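Sugar kinase, pfkB family (Thermotoga maritima, PDB 2AJR) probably phosphorylates a phosphorylated fructose with ATP, as a ribokinase-like sugar kinase of the pfkB family that also holds magnesium. Local coordinates at residues P50-L64 against K308-K320. Numbering follows the deposited sequence.
Sequences PGGKGINVSIALSKL and KEKYMPDLEAIKK. With MG (magnesium ion), chain C; ACT (acetate ion), chain D.
P50, near the end of strand 46-51, turns its carbonyl oxygen to the ammonium of K310, the NZ–O distance being 2.8 Å, with the nitrogen standing above the carbonyl plane. One turn into the helix, N56 adds a second acceptor: its OD1 lies 2.9 Å from K310 NZ, while its ND2 binds D273 and, weakly, the acetate. K310 extends CG anti to the backbone N (chi1 -172°) and bends at chi3, crossing N56 roughly at a right angle to reach D24, its salt-bridge partner. One lysine thus gathers strand carbonyl, helix amide and carboxylate, a worked example of a loop joined to two elements through a single ammonium. With an alanine here, D24 would probably lose its charge mate, and P50 O and N56 OD1 their shared donor. Selenomethionine M312, folded at chi2, lies against the helix, with I59 CG2 4.0 Å from its CG. K63 bends at chi2 and chi4 to bring NZ 2.6 Å from M312 O, in the carbonyl plane. L64 meets I318 of helix 315-319 tip to tip, CD2 to CD1 at 3.9 Å, with CD2 also against L315; the N-cap residue D314 accepts from A317 N through OD1. In this ribokinase-like fold, E309 O and R307 O bind magnesium just before 310-314 passes strand 46-51 and follows helix 53-63; helix 271-286 packs on A60 and L64, helix 76-89 on I59, and helix 290-304 on P313 and I318.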
ATOM      1  N   PRO A  50      -3.717  10.850   7.411  1.00 35.08           N
ATOM      2  CA  PRO A  50      -2.411  11.409   7.680  1.00 33.81           C
ATOM      3  C   PRO A  50      -1.809  10.856   8.941  1.00 33.64           C
ATOM      4  O   PRO A  50      -2.518  10.679   9.921  1.00 35.54           O
ATOM      5  CB  PRO A  50      -2.690  12.893   7.883  1.00 33.53           C
ATOM      6  CG  PRO A  50      -3.922  13.134   7.173  1.00 37.91           C
ATOM      7  CD  PRO A  50      -4.739  11.895   7.347  1.00 35.27           C
ATOM      8  N   GLY A  51      -0.502  10.604   8.905  1.00 33.56           N
ATOM      9  CA  GLY A  51       0.231  10.031  10.010  1.00 32.21           C
ATOM     10  C   GLY A  51       1.664  10.523  10.085  1.00 32.35           C
ATOM     11  O   GLY A  51       2.036  11.496   9.432  1.00 32.74           O
ATOM     12  N   GLY A  52       2.473   9.834  10.880  1.00 32.59           N
ATOM     13  CA  GLY A  52       3.741  10.379  11.338  1.00 34.27           C
ATOM     14  C   GLY A  52       3.492  10.885  12.739  1.00 34.62           C
ATOM     15  O   GLY A  52       2.443  11.453  13.020  1.00 35.43           O
ATOM     16  N   LYS A  53       4.446  10.674  13.627  1.00 35.51           N
ATOM     17  CA  LYS A  53       4.193  10.892  15.049  1.00 37.24           C
ATOM     18  C   LYS A  53       3.763  12.329  15.389  1.00 35.71           C
ATOM     19  O   LYS A  53       2.797  12.521  16.121  1.00 37.44           O
ATOM     20  CB  LYS A  53       5.401  10.434  15.875  1.00 36.91           C
ATOM     21  CG  LYS A  53       5.601   8.904  15.765  1.00 44.05           C
ATOM     22  CD  LYS A  53       6.665   8.314  16.725  1.00 39.80           C
ATOM     23  CE  LYS A  53       6.112   7.086  17.463  1.00 47.94           C
ATOM     24  NZ  LYS A  53       5.072   7.487  18.536  1.00 50.63           N
ATOM     25  N   GLY A  54       4.443  13.325  14.835  1.00 33.81           N
ATOM     26  CA  GLY A  54       4.133  14.716  15.141  1.00 34.55           C
ATOM     27  C   GLY A  54       2.811  15.172  14.542  1.00 35.36           C
ATOM     28  O   GLY A  54       2.084  15.991  15.122  1.00 36.41           O
ATOM     29  N   ILE A  55       2.502  14.637  13.371  1.00 34.08           N
ATOM     30  CA  ILE A  55       1.239  14.905  12.721  1.00 32.55           C
ATOM     31  C   ILE A  55       0.078  14.332  13.531  1.00 32.68           C
ATOM     32  O   ILE A  55      -0.956  14.982  13.667  1.00 30.73           O
ATOM     33  CB  ILE A  55       1.263  14.389  11.260  1.00 31.72           C
ATOM     34  CG1 ILE A  55       2.139  15.340  10.431  1.00 31.49           C
ATOM     35  CG2 ILE A  55      -0.148  14.295  10.678  1.00 24.54           C
ATOM     36  CD1 ILE A  55       2.075  15.118   8.948  1.00 35.56           C
ATOM     37  N   ASN A  56       0.263  13.129  14.082  1.00 33.21           N
ATOM     38  CA  ASN A  56      -0.766  12.506  14.919  1.00 33.11           C
ATOM     39  C   ASN A  56      -0.938  13.333  16.209  1.00 32.22           C
ATOM     40  O   ASN A  56      -2.050  13.452  16.729  1.00 30.55           O
ATOM     41  CB  ASN A  56      -0.437  11.040  15.286  1.00 32.30           C
ATOM     42  CG  ASN A  56      -0.443  10.064  14.086  1.00 33.01           C
ATOM     43  OD1 ASN A  56      -1.229  10.169  13.140  1.00 31.28           O
ATOM     44  ND2 ASN A  56       0.424   9.067  14.172  1.00 37.28           N
ATOM     45  N   VAL A  57       0.163  13.898  16.714  1.00 31.00           N
ATOM     46  CA  VAL A  57       0.096  14.773  17.893  1.00 30.43           C
ATOM     47  C   VAL A  57      -0.717  16.017  17.576  1.00 30.09           C
ATOM     48  O   VAL A  57      -1.538  16.422  18.385  1.00 31.98           O
ATOM     49  CB  VAL A  57       1.491  15.161  18.430  1.00 31.68           C
ATOM     50  CG1 VAL A  57       1.394  16.276  19.465  1.00 29.48           C
ATOM     51  CG2 VAL A  57       2.188  13.944  19.017  1.00 27.24           C
ATOM     52  N   SER A  58      -0.521  16.600  16.396  1.00 29.02           N
ATOM     53  CA  SER A  58      -1.369  17.699  15.946  1.00 29.98           C
ATOM     54  C   SER A  58      -2.838  17.304  15.865  1.00 30.19           C
ATOM     55  O   SER A  58      -3.712  18.043  16.307  1.00 30.53           O
ATOM     56  CB  SER A  58      -0.912  18.228  14.587  1.00 30.84           C
ATOM     57  OG  SER A  58       0.287  18.986  14.705  1.00 33.80           O
ATOM     58  N   ILE A  59      -3.119  16.140  15.294  1.00 31.59           N
ATOM     59  CA  ILE A  59      -4.503  15.663  15.214  1.00 31.64           C
ATOM     60  C   ILE A  59      -5.047  15.498  16.644  1.00 31.73           C
ATOM     61  O   ILE A  59      -6.096  16.047  16.970  1.00 33.27           O
ATOM     62  CB  ILE A  59      -4.623  14.357  14.369  1.00 32.37           C
ATOM     63  CG1 ILE A  59      -4.283  14.661  12.897  1.00 33.97           C
ATOM     64  CG2 ILE A  59      -6.033  13.740  14.483  1.00 26.52           C
ATOM     65  CD1 ILE A  59      -3.872  13.447  12.060  1.00 29.63           C
ATOM     66  N   ALA A  60      -4.314  14.777  17.488  1.00 30.75           N
ATOM     67  CA  ALA A  60      -4.645  14.632  18.915  1.00 30.88           C
ATOM     68  C   ALA A  60      -4.927  15.974  19.627  1.00 31.67           C
ATOM     69  O   ALA A  60      -5.959  16.140  20.278  1.00 32.66           O
ATOM     70  CB  ALA A  60      -3.532  13.897  19.634  1.00 27.85           C
ATOM     71  N   LEU A  61      -4.013  16.927  19.514  1.00 30.95           N
ATOM     72  CA  LEU A  61      -4.222  18.226  20.139  1.00 31.28           C
ATOM     73  C   LEU A  61      -5.492  18.931  19.617  1.00 31.98           C
ATOM     74  O   LEU A  61      -6.219  19.570  20.402  1.00 32.78           O
ATOM     75  CB  LEU A  61      -2.989  19.119  19.974  1.00 30.02           C
ATOM     76  CG  LEU A  61      -1.766  18.686  20.778  1.00 30.16           C
ATOM     77  CD1 LEU A  61      -0.562  19.542  20.403  1.00 32.97           C
ATOM     78  CD2 LEU A  61      -2.033  18.746  22.279  1.00 19.80           C
ATOM     79  N   SER A  62      -5.773  18.791  18.319  1.00 31.84           N
ATOM     80  CA  SER A  62      -6.969  19.396  17.728  1.00 33.84           C
ATOM     81  C   SER A  62      -8.257  18.876  18.371  1.00 33.61           C
ATOM     82  O   SER A  62      -9.140  19.655  18.661  1.00 33.62           O
ATOM     83  CB  SER A  62      -7.015  19.202  16.209  1.00 34.47           C
ATOM     84  OG  SER A  62      -7.518  17.926  15.875  1.00 38.17           O
ATOM     85  N   LYS A  63      -8.343  17.578  18.637  1.00 34.95           N
ATOM     86  CA  LYS A  63      -9.520  17.002  19.292  1.00 36.95           C
ATOM     87  C   LYS A  63      -9.744  17.606  20.671  1.00 36.20           C
ATOM     88  O   LYS A  63     -10.864  17.595  21.183  1.00 36.09           O
ATOM     89  CB  LYS A  63      -9.380  15.487  19.464  1.00 39.76           C
ATOM     90  CG  LYS A  63      -9.260  14.671  18.170  1.00 47.59           C
ATOM     91  CD  LYS A  63     -10.606  14.317  17.555  1.00 51.97           C
ATOM     92  CE  LYS A  63     -10.462  13.157  16.548  1.00 56.64           C
ATOM     93  NZ  LYS A  63     -10.596  11.808  17.201  1.00 61.74           N
ATOM     94  N   LEU A  64      -8.674  18.107  21.279  1.00 35.31           N
ATOM     95  CA  LEU A  64      -8.750  18.699  22.610  1.00 35.19           C
ATOM     96  C   LEU A  64      -8.781  20.224  22.562  1.00 34.96           C
ATOM     97  O   LEU A  64      -8.579  20.890  23.580  1.00 35.46           O
ATOM     98  CB  LEU A  64      -7.564  18.234  23.457  1.00 33.54           C
ATOM     99  CG  LEU A  64      -7.422  16.727  23.617  1.00 34.01           C
ATOM    100  CD1 LEU A  64      -6.075  16.349  24.272  1.00 25.91           C
ATOM    101  CD2 LEU A  64      -8.610  16.175  24.384  1.00 31.12           C
ATOM    102  N   LYS A 308      -9.940  -0.270  17.297  1.00 37.44           N
ATOM    103  CA  LYS A 308      -9.029  -0.918  16.353  1.00 38.13           C
ATOM    104  C   LYS A 308      -8.369   0.067  15.400  1.00 37.48           C
ATOM    105  O   LYS A 308      -7.243  -0.156  14.973  1.00 36.93           O
ATOM    106  CB  LYS A 308      -9.720  -2.060  15.577  1.00 37.03           C
ATOM    107  CG  LYS A 308     -10.847  -1.676  14.622  1.00 39.75           C
ATOM    108  CD  LYS A 308     -11.453  -2.940  13.922  1.00 38.68           C
ATOM    109  CE  LYS A 308     -12.846  -2.700  13.322  1.00 34.86           C
ATOM    110  NZ  LYS A 308     -12.960  -1.377  12.659  1.00 35.85           N
ATOM    111  N   GLU A 309      -9.056   1.159  15.088  1.00 38.46           N
ATOM    112  CA  GLU A 309      -8.491   2.188  14.208  1.00 39.48           C
ATOM    113  C   GLU A 309      -7.606   3.097  15.012  1.00 38.51           C
ATOM    114  O   GLU A 309      -7.768   3.210  16.226  1.00 38.69           O
ATOM    115  CB  GLU A 309      -9.559   3.075  13.560  1.00 39.18           C
ATOM    116  CG  GLU A 309     -10.757   2.343  13.034  1.00 47.59           C
ATOM    117  CD  GLU A 309     -11.807   2.071  14.098  1.00 54.77           C
ATOM    118  OE1 GLU A 309     -11.807   2.773  15.142  1.00 53.07           O
ATOM    119  OE2 GLU A 309     -12.629   1.153  13.870  1.00 60.40           O
ATOM    120  N   LYS A 310      -6.683   3.746  14.314  1.00 38.64           N
ATOM    121  CA  LYS A 310      -5.976   4.894  14.831  1.00 38.90           C
ATOM    122  C   LYS A 310      -7.056   5.857  15.269  1.00 39.58           C
ATOM    123  O   LYS A 310      -7.866   6.296  14.445  1.00 41.10           O
ATOM    124  CB  LYS A 310      -5.096   5.536  13.749  1.00 39.63           C
ATOM    125  CG  LYS A 310      -4.165   6.636  14.272  1.00 40.71           C
ATOM    126  CD  LYS A 310      -2.979   6.924  13.326  1.00 38.49           C
ATOM    127  CE  LYS A 310      -3.426   7.533  12.006  1.00 41.90           C
ATOM    128  NZ  LYS A 310      -2.303   8.185  11.262  1.00 40.69           N
ATOM    129  N   TYR A 311      -7.098   6.110  16.576  1.00 37.39           N
ATOM    130  CA  TYR A 311      -8.060   6.987  17.190  1.00 37.60           C
ATOM    131  C   TYR A 311      -7.321   7.859  18.186  1.00 37.70           C
ATOM    132  O   TYR A 311      -6.677   7.374  19.098  1.00 38.98           O
ATOM    133  CB  TYR A 311      -9.151   6.169  17.879  1.00 37.83           C
ATOM    134  CG  TYR A 311     -10.040   6.937  18.845  1.00 38.47           C
ATOM    135  CD1 TYR A 311     -10.939   7.913  18.400  1.00 40.03           C
ATOM    136  CD2 TYR A 311     -10.015   6.649  20.203  1.00 39.72           C
ATOM    137  CE1 TYR A 311     -11.761   8.605  19.303  1.00 36.98           C
ATOM    138  CE2 TYR A 311     -10.825   7.315  21.105  1.00 36.73           C
ATOM    139  CZ  TYR A 311     -11.698   8.291  20.662  1.00 41.98           C
ATOM    140  OH  TYR A 311     -12.480   8.937  21.611  1.00 42.88           O
HETATM  141  N   MSE A 312      -7.388   9.156  17.972  1.00 38.31           N
HETATM  142  CA  MSE A 312      -6.899  10.114  18.928  1.00 38.27           C
HETATM  143  C   MSE A 312      -8.118  10.509  19.761  1.00 37.50           C
HETATM  144  O   MSE A 312      -9.126  10.942  19.214  1.00 37.44           O
HETATM  145  CB  MSE A 312      -6.314  11.321  18.204  1.00 37.81           C
HETATM  146  CG  MSE A 312      -5.191  10.984  17.242  1.00 39.43           C
HETATM  147 SE   MSE A 312      -3.602  10.142  18.136  1.00 48.95          SE
HETATM  148  CE  MSE A 312      -3.571   8.348  17.214  1.00 40.14           C
ATOM    149  N   PRO A 313      -8.039  10.335  21.084  1.00 37.41           N
ATOM    150  CA  PRO A 313      -9.214  10.493  21.931  1.00 38.66           C
ATOM    151  C   PRO A 313      -9.598  11.937  22.207  1.00 38.67           C
ATOM    152  O   PRO A 313      -8.758  12.825  22.098  1.00 39.43           O
ATOM    153  CB  PRO A 313      -8.776   9.822  23.231  1.00 39.82           C
ATOM    154  CG  PRO A 313      -7.303  10.058  23.283  1.00 38.77           C
ATOM    155  CD  PRO A 313      -6.845   9.964  21.863  1.00 37.28           C
ATOM    156  N   ASP A 314     -10.865  12.157  22.547  1.00 38.46           N
ATOM    157  CA  ASP A 314     -11.296  13.436  23.116  1.00 39.52           C
ATOM    158  C   ASP A 314     -11.250  13.406  24.651  1.00 37.90           C
ATOM    159  O   ASP A 314     -11.078  12.339  25.256  1.00 38.52           O
ATOM    160  CB  ASP A 314     -12.680  13.883  22.593  1.00 39.71           C
ATOM    161  CG  ASP A 314     -13.830  12.930  22.970  1.00 43.72           C
ATOM    162  OD1 ASP A 314     -13.756  12.156  23.953  1.00 45.23           O
ATOM    163  OD2 ASP A 314     -14.853  12.990  22.261  1.00 48.12           O
ATOM    164  N   LEU A 315     -11.398  14.580  25.260  1.00 36.67           N
ATOM    165  CA  LEU A 315     -11.267  14.736  26.712  1.00 36.54           C
ATOM    166  C   LEU A 315     -12.198  13.812  27.502  1.00 37.46           C
ATOM    167  O   LEU A 315     -11.799  13.266  28.516  1.00 37.28           O
ATOM    168  CB  LEU A 315     -11.492  16.196  27.126  1.00 36.08           C
ATOM    169  CG  LEU A 315     -11.231  16.528  28.603  1.00 37.16           C
ATOM    170  CD1 LEU A 315      -9.794  16.167  28.989  1.00 24.71           C
ATOM    171  CD2 LEU A 315     -11.529  17.991  28.907  1.00 33.07           C
ATOM    172  N   GLU A 316     -13.430  13.636  27.036  1.00 40.13           N
ATOM    173  CA  GLU A 316     -14.356  12.697  27.664  1.00 41.24           C
ATOM    174  C   GLU A 316     -13.755  11.288  27.694  1.00 39.14           C
ATOM    175  O   GLU A 316     -13.770  10.640  28.730  1.00 38.90           O
ATOM    176  CB  GLU A 316     -15.719  12.687  26.948  1.00 41.09           C
ATOM    177  CG  GLU A 316     -16.716  11.631  27.500  1.00 43.70           C
ATOM    178  CD  GLU A 316     -18.142  11.711  26.895  1.00 47.04           C
ATOM    179  OE1 GLU A 316     -18.300  12.218  25.756  1.00 59.07           O
ATOM    180  OE2 GLU A 316     -19.109  11.253  27.563  1.00 56.78           O
ATOM    181  N   ALA A 317     -13.218  10.832  26.562  1.00 37.69           N
ATOM    182  CA  ALA A 317     -12.693   9.467  26.439  1.00 35.64           C
ATOM    183  C   ALA A 317     -11.406   9.284  27.257  1.00 36.18           C
ATOM    184  O   ALA A 317     -11.085   8.158  27.684  1.00 36.49           O
ATOM    185  CB  ALA A 317     -12.452   9.116  24.967  1.00 33.40           C
ATOM    186  N   ILE A 318     -10.675  10.384  27.464  1.00 34.69           N
ATOM    187  CA  ILE A 318      -9.440  10.369  28.256  1.00 33.89           C
ATOM    188  C   ILE A 318      -9.745  10.258  29.751  1.00 35.92           C
ATOM    189  O   ILE A 318      -9.196   9.409  30.435  1.00 35.35           O
ATOM    190  CB  ILE A 318      -8.587  11.634  28.000  1.00 33.10           C
ATOM    191  CG1 ILE A 318      -8.026  11.602  26.574  1.00 33.14           C
ATOM    192  CG2 ILE A 318      -7.450  11.725  29.001  1.00 28.46           C
ATOM    193  CD1 ILE A 318      -7.376  12.876  26.137  1.00 32.15           C
ATOM    194  N   LYS A 319     -10.624  11.121  30.252  1.00 38.11           N
ATOM    195  CA  LYS A 319     -11.011  11.108  31.671  1.00 40.23           C
ATOM    196  C   LYS A 319     -11.571   9.755  32.121  1.00 39.52           C
ATOM    197  O   LYS A 319     -11.371   9.363  33.266  1.00 39.72           O
ATOM    198  CB  LYS A 319     -12.037  12.221  31.973  1.00 41.38           C
ATOM    199  CG  LYS A 319     -11.432  13.620  32.138  1.00 43.25           C
ATOM    200  CD  LYS A 319     -12.493  14.646  32.499  1.00 42.91           C
ATOM    201  CE  LYS A 319     -11.885  15.979  32.957  1.00 47.88           C
ATOM    202  NZ  LYS A 319     -12.875  16.827  33.719  1.00 45.25           N
ATOM    203  N   LYS A 320     -12.261   9.056  31.216  1.00 39.00           N
ATOM    204  CA  LYS A 320     -12.806   7.712  31.480  1.00 39.46           C
ATOM    205  C   LYS A 320     -11.755   6.672  31.864  1.00 37.78           C
ATOM    206  O   LYS A 320     -12.079   5.637  32.435  1.00 36.66           O
ATOM    207  CB  LYS A 320     -13.571   7.196  30.254  1.00 38.72           C
ATOM    208  CG  LYS A 320     -15.014   7.666  30.184  1.00 42.04           C
ATOM    209  CD  LYS A 320     -15.601   7.474  28.783  1.00 43.92           C
ATOM    210  CE  LYS A 320     -17.096   7.771  28.768  1.00 48.22           C
ATOM    211  NZ  LYS A 320     -17.632   8.077  27.400  1.00 51.92           N
TER
HETATM  212 MG    MG C 320      -6.389   2.281  18.105  1.00 49.26          MG
HETATM  213  C   ACT D 321       2.935   6.295  11.945  1.00 39.16           C
HETATM  214  O   ACT D 321       3.113   5.619  10.849  1.00 36.56           O
HETATM  215  OXT ACT D 321       1.756   6.672  12.256  1.00 39.69           O
HETATM  216  CH3 ACT D 321       4.070   6.701  12.842  1.00 32.50           C